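Local coordinates for protein probable chitinase A (Chromobacterium violaceum, PDB 4TX8) that probably hydrolyses internal glycosidic bonds of chitin with a family 18 glycoside hydrolase barrel and probably binds the polymer through a family 5/12 carbohydrate-binding module, at residues A[61-64]-A[65-68]; A[349-352]-A[353-357]; A[235-238]-A[239-243]. One frame throughout, in Å; residues are numbered along the deposited sequence.

Interaction 1: residues A[61-64]-A[65-68]; sequences NWNP and AASP
N63 and A66 are the ends of a beta turn with near type I torsions over P64 and A65, in the loop between strands 54-55 and 71-73 of the carbohydrate-binding module. The turn is closed by A66 N, which donates to N63 O at 2.9 Å. S67 OG donates to the same oxygen at 2.8 Å, and the two donors come from opposite faces of the carbonyl plane, so the one acceptor ties both the turn and the residue after it. With chi1 at -39°, the S67 hydroxyl sits beside its own backbone N and is turned back against the backbone joining W62 to N63.

The N63 side chain folds over the turn as well. Its chi1 of 71° holds CG between the backbone N and the carbonyl carbon, from where OD1 reaches A66 N at 2.9 Å in a weak bond, while ND2 lies alongside the methyl of A66. Y43 and W29 also touch the side chains of N63 and P64, and R404 NH1 donates to P64 O. Before the turn, W62 centres an inverse gamma turn, and W62 CB lies 4.0 Å from S67 OG. The other end of the N63 amide reaches back to N61: ND2 donates to N61 OD1 at 3.0 Å, the acceptor lying in the N63 amide plane but the donor standing 48° out of the N61 carbonyl plane.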
# COMPACT_ATOMS: atom_id res chain seq x y z
N ASN A 61 -25.88 -14.92 -6.70
CA ASN A 61 -24.44 -14.66 -6.61
C ASN A 61 -23.96 -14.35 -5.19
O ASN A 61 -23.17 -13.43 -4.96
CB ASN A 61 -24.04 -13.52 -7.55
CG ASN A 61 -22.53 -13.43 -7.75
OD1 ASN A 61 -21.84 -14.45 -7.81
ND2 ASN A 61 -22.02 -12.21 -7.83
N TRP A 62 -24.44 -15.13 -4.22
CA TRP A 62 -24.01 -15.00 -2.84
C TRP A 62 -22.71 -15.77 -2.59
O TRP A 62 -22.63 -16.58 -1.66
CB TRP A 62 -25.09 -15.49 -1.88
CG TRP A 62 -26.34 -14.66 -1.90
CD1 TRP A 62 -26.49 -13.43 -2.46
CD2 TRP A 62 -27.61 -15.01 -1.33
NE1 TRP A 62 -27.78 -12.98 -2.28
CE2 TRP A 62 -28.48 -13.93 -1.59
CE3 TRP A 62 -28.09 -16.12 -0.64
CZ2 TRP A 62 -29.82 -13.94 -1.17
CZ3 TRP A 62 -29.41 -16.13 -0.22
CH2 TRP A 62 -30.26 -15.04 -0.48
N ASN A 63 -21.70 -15.53 -3.42
CA ASN A 63 -20.46 -16.29 -3.31
C ASN A 63 -19.62 -15.79 -2.13
O ASN A 63 -19.78 -14.65 -1.69
CB ASN A 63 -19.66 -16.22 -4.63
CG ASN A 63 -19.05 -14.85 -4.88
OD1 ASN A 63 -18.09 -14.45 -4.22
ND2 ASN A 63 -19.60 -14.13 -5.86
N PRO A 64 -18.74 -16.66 -1.60
CA PRO A 64 -17.95 -16.32 -0.41
C PRO A 64 -17.12 -15.03 -0.52
O PRO A 64 -16.95 -14.35 0.49
CB PRO A 64 -17.03 -17.54 -0.26
CG PRO A 64 -17.82 -18.67 -0.82
CD PRO A 64 -18.57 -18.07 -1.98
N ALA A 65 -16.61 -14.71 -1.70
CA ALA A 65 -15.80 -13.50 -1.86
C ALA A 65 -16.67 -12.25 -1.83
O ALA A 65 -16.19 -11.15 -1.54
CB ALA A 65 -15.00 -13.56 -3.16
N ALA A 66 -17.95 -12.41 -2.13
CA ALA A 66 -18.85 -11.28 -2.21
C ALA A 66 -19.77 -11.17 -0.99
O ALA A 66 -20.51 -10.20 -0.86
CB ALA A 66 -19.69 -11.37 -3.48
N SER A 67 -19.72 -12.14 -0.09
CA SER A 67 -20.72 -12.20 0.97
C SER A 67 -20.15 -12.49 2.36
O SER A 67 -20.23 -13.62 2.84
CB SER A 67 -21.77 -13.26 0.61
OG SER A 67 -22.05 -13.22 -0.77
N PRO A 68 -19.57 -11.47 3.00
CA PRO A 68 -18.99 -11.60 4.34
C PRO A 68 -20.03 -11.81 5.44
O PRO A 68 -19.67 -12.23 6.54
CB PRO A 68 -18.24 -10.28 4.53
CG PRO A 68 -18.94 -9.32 3.65
CD PRO A 68 -19.43 -10.10 2.47

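Interaction 2: residues A[349-352]-A[353-357]; sequences VPSG and RSSAN. With MG (magnesium ion), chain C.
The puckered pyrrolidine ring of P350 meets the returning chain with its CB and CG: the A356 methyl packs against P350 CG at 3.6 Å, while S355 CB lies 3.9 Å from P350 CB. Y294 also touches this proline. The flat group here is the G352 carbonyl, whose oxygen accepts from S355 N at 3.0 Å; the donor stands above the carbonyl plane, 54° out of it. This bond closes a type I beta turn from G352 to S355.

Beside the turn, S351 and S355 join their hydroxyls, OG to OG, at 2.8 Å. Opposite torsions bring them together: S351 OG stands between its backbone N and carbonyl carbon (chi1 61°), whereas S355 OG swings to the far side from its carbonyl carbon (chi1 -60°). S351 OG is held further by W397 O and S398 N, which fixes its rotation, and W401 touches the side chains of both serines.

On the other side of the turn the backbone binds magnesium through R353 O at 2.5 Å and A356 O at 2.2 Å, so the arginine contributes its carbonyl rather than its guanidinium. Three waters are also ligands, each at 2.5 Å. One of them donates to N357 OD1 at 2.8 Å, so that asparagine belongs to the second shell, and its backbone N is tied to N295 OD1. It is a metal site of two main-chain carbonyls and three waters, on the loop that follows strand 345-350 of the GH18 TIM barrel.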
# COMPACT_ATOMS: atom_id res chain seq x y z
N VAL A 349 -0.68 -1.32 -6.74
CA VAL A 349 -1.76 -1.76 -7.62
C VAL A 349 -2.97 -2.18 -6.78
O VAL A 349 -2.85 -2.39 -5.58
CB VAL A 349 -1.31 -2.94 -8.50
CG1 VAL A 349 -0.22 -2.50 -9.49
CG2 VAL A 349 -0.81 -4.08 -7.63
N PRO A 350 -4.16 -2.27 -7.40
CA PRO A 350 -5.32 -2.83 -6.68
C PRO A 350 -5.17 -4.34 -6.51
O PRO A 350 -4.61 -4.97 -7.40
CB PRO A 350 -6.50 -2.48 -7.59
CG PRO A 350 -6.00 -1.39 -8.49
CD PRO A 350 -4.55 -1.68 -8.69
N SER A 351 -5.66 -4.91 -5.42
CA SER A 351 -5.51 -6.34 -5.21
C SER A 351 -6.54 -7.11 -6.04
O SER A 351 -6.36 -8.30 -6.31
CB SER A 351 -5.64 -6.71 -3.73
OG SER A 351 -6.91 -6.35 -3.21
N GLY A 352 -7.60 -6.42 -6.44
CA GLY A 352 -8.67 -7.03 -7.21
C GLY A 352 -9.69 -5.99 -7.63
O GLY A 352 -9.51 -4.80 -7.38
N ARG A 353 -10.77 -6.44 -8.26
CA ARG A 353 -11.77 -5.55 -8.85
C ARG A 353 -12.49 -4.66 -7.84
O ARG A 353 -12.95 -3.57 -8.19
CB ARG A 353 -12.79 -6.37 -9.63
CG ARG A 353 -12.24 -6.99 -10.90
CD ARG A 353 -12.33 -6.02 -12.07
NE ARG A 353 -11.45 -6.39 -13.17
CZ ARG A 353 -11.47 -5.81 -14.37
NH1 ARG A 353 -12.33 -4.83 -14.61
NH2 ARG A 353 -10.63 -6.21 -15.31
N SER A 354 -12.59 -5.10 -6.59
CA SER A 354 -13.30 -4.32 -5.58
C SER A 354 -12.39 -3.31 -4.89
O SER A 354 -12.84 -2.53 -4.06
CB SER A 354 -13.93 -5.24 -4.53
OG SER A 354 -14.86 -6.13 -5.12
N SER A 355 -11.11 -3.32 -5.25
CA SER A 355 -10.11 -2.52 -4.53
C SER A 355 -9.93 -1.11 -5.08
O SER A 355 -9.30 -0.27 -4.45
CB SER A 355 -8.76 -3.25 -4.55
OG SER A 355 -8.85 -4.52 -3.93
N ALA A 356 -10.48 -0.86 -6.26
CA ALA A 356 -10.30 0.43 -6.93
C ALA A 356 -11.32 0.60 -8.04
O ALA A 356 -12.12 -0.30 -8.30
CB ALA A 356 -8.89 0.55 -7.48
N ASN A 357 -11.29 1.75 -8.71
CA ASN A 357 -12.21 2.02 -9.81
C ASN A 357 -11.59 1.74 -11.17
O ASN A 357 -12.29 1.51 -12.15
CB ASN A 357 -12.71 3.46 -9.75
CG ASN A 357 -13.33 3.81 -8.41
OD1 ASN A 357 -14.20 3.10 -7.92
ND2 ASN A 357 -12.86 4.89 -7.81
MG MG C . -14.08 -1.36 -8.37
O HOH W 1 -14.15 -0.61 -5.98
O HOH W 2 -15.29 0.76 -9.03
O HOH W 3 -14.65 -1.84 -10.80

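Interaction 3: residues A[235-238]-A[239-243]; sequences LVSA and VKQLK
S237 and Q241 lie one helical turn apart on the same helix, and S237 OG donates to Q241 OE1 at 3.1 Å, in the carbonyl plane and on a lone pair of the amide. The serine hydroxyl is swung anti to its backbone N (chi1 178°), toward the next turn, and Q241, extended beyond CG, runs alongside S237 O to meet it. Two pairs of aliphatic groups repeat the spacing: V236 CG1 touches K240 CD, part of the lysine chain, at 3.8 Å, and L235 CD1 approaches V239 CG2 at 4.1 Å; in both pairs the two side chains leave the helix in much the same direction and lie alongside each other.

Under them run the regular i to i+4 backbone bonds of helix 230-246, such as V239 N to L235 O at 2.9 Å and L242 N to A238 O at 2.9 Å. The helix is the crossover of a beta-alpha-beta unit, between strands 214-218 and 251-254 of the TIM barrel. A238 turns its methyl to V196 and F199 of helix 193-210. Farther out, the polar ends are fixed by other parts of the chain: K240, bent at chi3 and chi4, carries NZ to G281 O past L282, and Q241 NE2 donates to Q197 OE1.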
# COMPACT_ATOMS: atom_id res chain seq x y z
N LEU A 235 5.83 19.07 6.27
CA LEU A 235 5.73 17.62 6.37
C LEU A 235 7.12 16.98 6.42
O LEU A 235 7.36 16.08 7.22
CB LEU A 235 4.92 17.05 5.20
CG LEU A 235 4.71 15.53 5.17
CD1 LEU A 235 4.08 15.04 6.47
CD2 LEU A 235 3.86 15.12 3.97
N VAL A 236 8.02 17.45 5.57
CA VAL A 236 9.39 16.95 5.56
C VAL A 236 10.07 17.22 6.90
O VAL A 236 10.73 16.34 7.46
CB VAL A 236 10.22 17.60 4.43
CG1 VAL A 236 11.70 17.25 4.58
CG2 VAL A 236 9.70 17.17 3.07
N SER A 237 9.89 18.43 7.41
CA SER A 237 10.45 18.81 8.70
C SER A 237 9.87 17.95 9.83
O SER A 237 10.59 17.52 10.72
CB SER A 237 10.19 20.29 8.98
OG SER A 237 10.69 20.67 10.25
N ALA A 238 8.57 17.71 9.76
CA ALA A 238 7.88 16.93 10.78
C ALA A 238 8.37 15.49 10.82
O ALA A 238 8.63 14.94 11.89
CB ALA A 238 6.38 16.96 10.55
N VAL A 239 8.51 14.87 9.65
CA VAL A 239 8.95 13.48 9.58
C VAL A 239 10.40 13.36 10.06
O VAL A 239 10.73 12.43 10.79
CB VAL A 239 8.80 12.92 8.15
CG1 VAL A 239 9.39 11.52 8.06
CG2 VAL A 239 7.34 12.90 7.74
N LYS A 240 11.24 14.30 9.67
CA LYS A 240 12.63 14.33 10.12
C LYS A 240 12.75 14.44 11.64
O LYS A 240 13.57 13.76 12.25
CB LYS A 240 13.38 15.49 9.46
CG LYS A 240 13.69 15.29 8.00
CD LYS A 240 14.15 16.59 7.37
CE LYS A 240 15.60 16.52 6.91
NZ LYS A 240 15.77 15.70 5.68
N GLN A 241 11.92 15.29 12.24
CA GLN A 241 11.93 15.49 13.69
C GLN A 241 11.43 14.24 14.41
O GLN A 241 11.97 13.84 15.44
CB GLN A 241 11.07 16.69 14.09
CG GLN A 241 11.68 18.04 13.72
CD GLN A 241 10.78 19.21 14.09
OE1 GLN A 241 10.43 20.03 13.25
NE2 GLN A 241 10.42 19.28 15.37
N LEU A 242 10.40 13.62 13.84
CA LEU A 242 9.84 12.40 14.39
C LEU A 242 10.87 11.27 14.36
O LEU A 242 11.06 10.58 15.36
CB LEU A 242 8.59 11.98 13.61
CG LEU A 242 7.99 10.62 13.98
CD1 LEU A 242 7.65 10.57 15.46
CD2 LEU A 242 6.77 10.31 13.14
N LYS A 243 11.54 11.10 13.22
CA LYS A 243 12.54 10.05 13.10
C LYS A 243 13.71 10.27 14.05
O LYS A 243 14.26 9.32 14.61
CB LYS A 243 13.05 9.94 11.66
CG LYS A 243 14.29 9.06 11.54
CD LYS A 243 14.72 8.86 10.10
CE LYS A 243 15.92 7.94 10.03
NZ LYS A 243 16.15 7.46 8.64

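Interactions 1 and 2 lie on the same side of the chain's centre, one in the binding module and one in the barrel; their centres are about 17 Å apart and nearest atoms about 6 Å. The side chain of A65 is about 10 Å from that of R353, that of A66 about 12 Å from the magnesium and that of P64 about 12 Å from the bound N-acetylglucosamine. Interaction 3 lies on the opposite side, about 31 Å from interaction 2 and about 43 Å from interaction 1 between centres. The bound calcium, held by D218, E220 and A255, is about 12 Å from the A356 side chain and about 11 Å from that of L235.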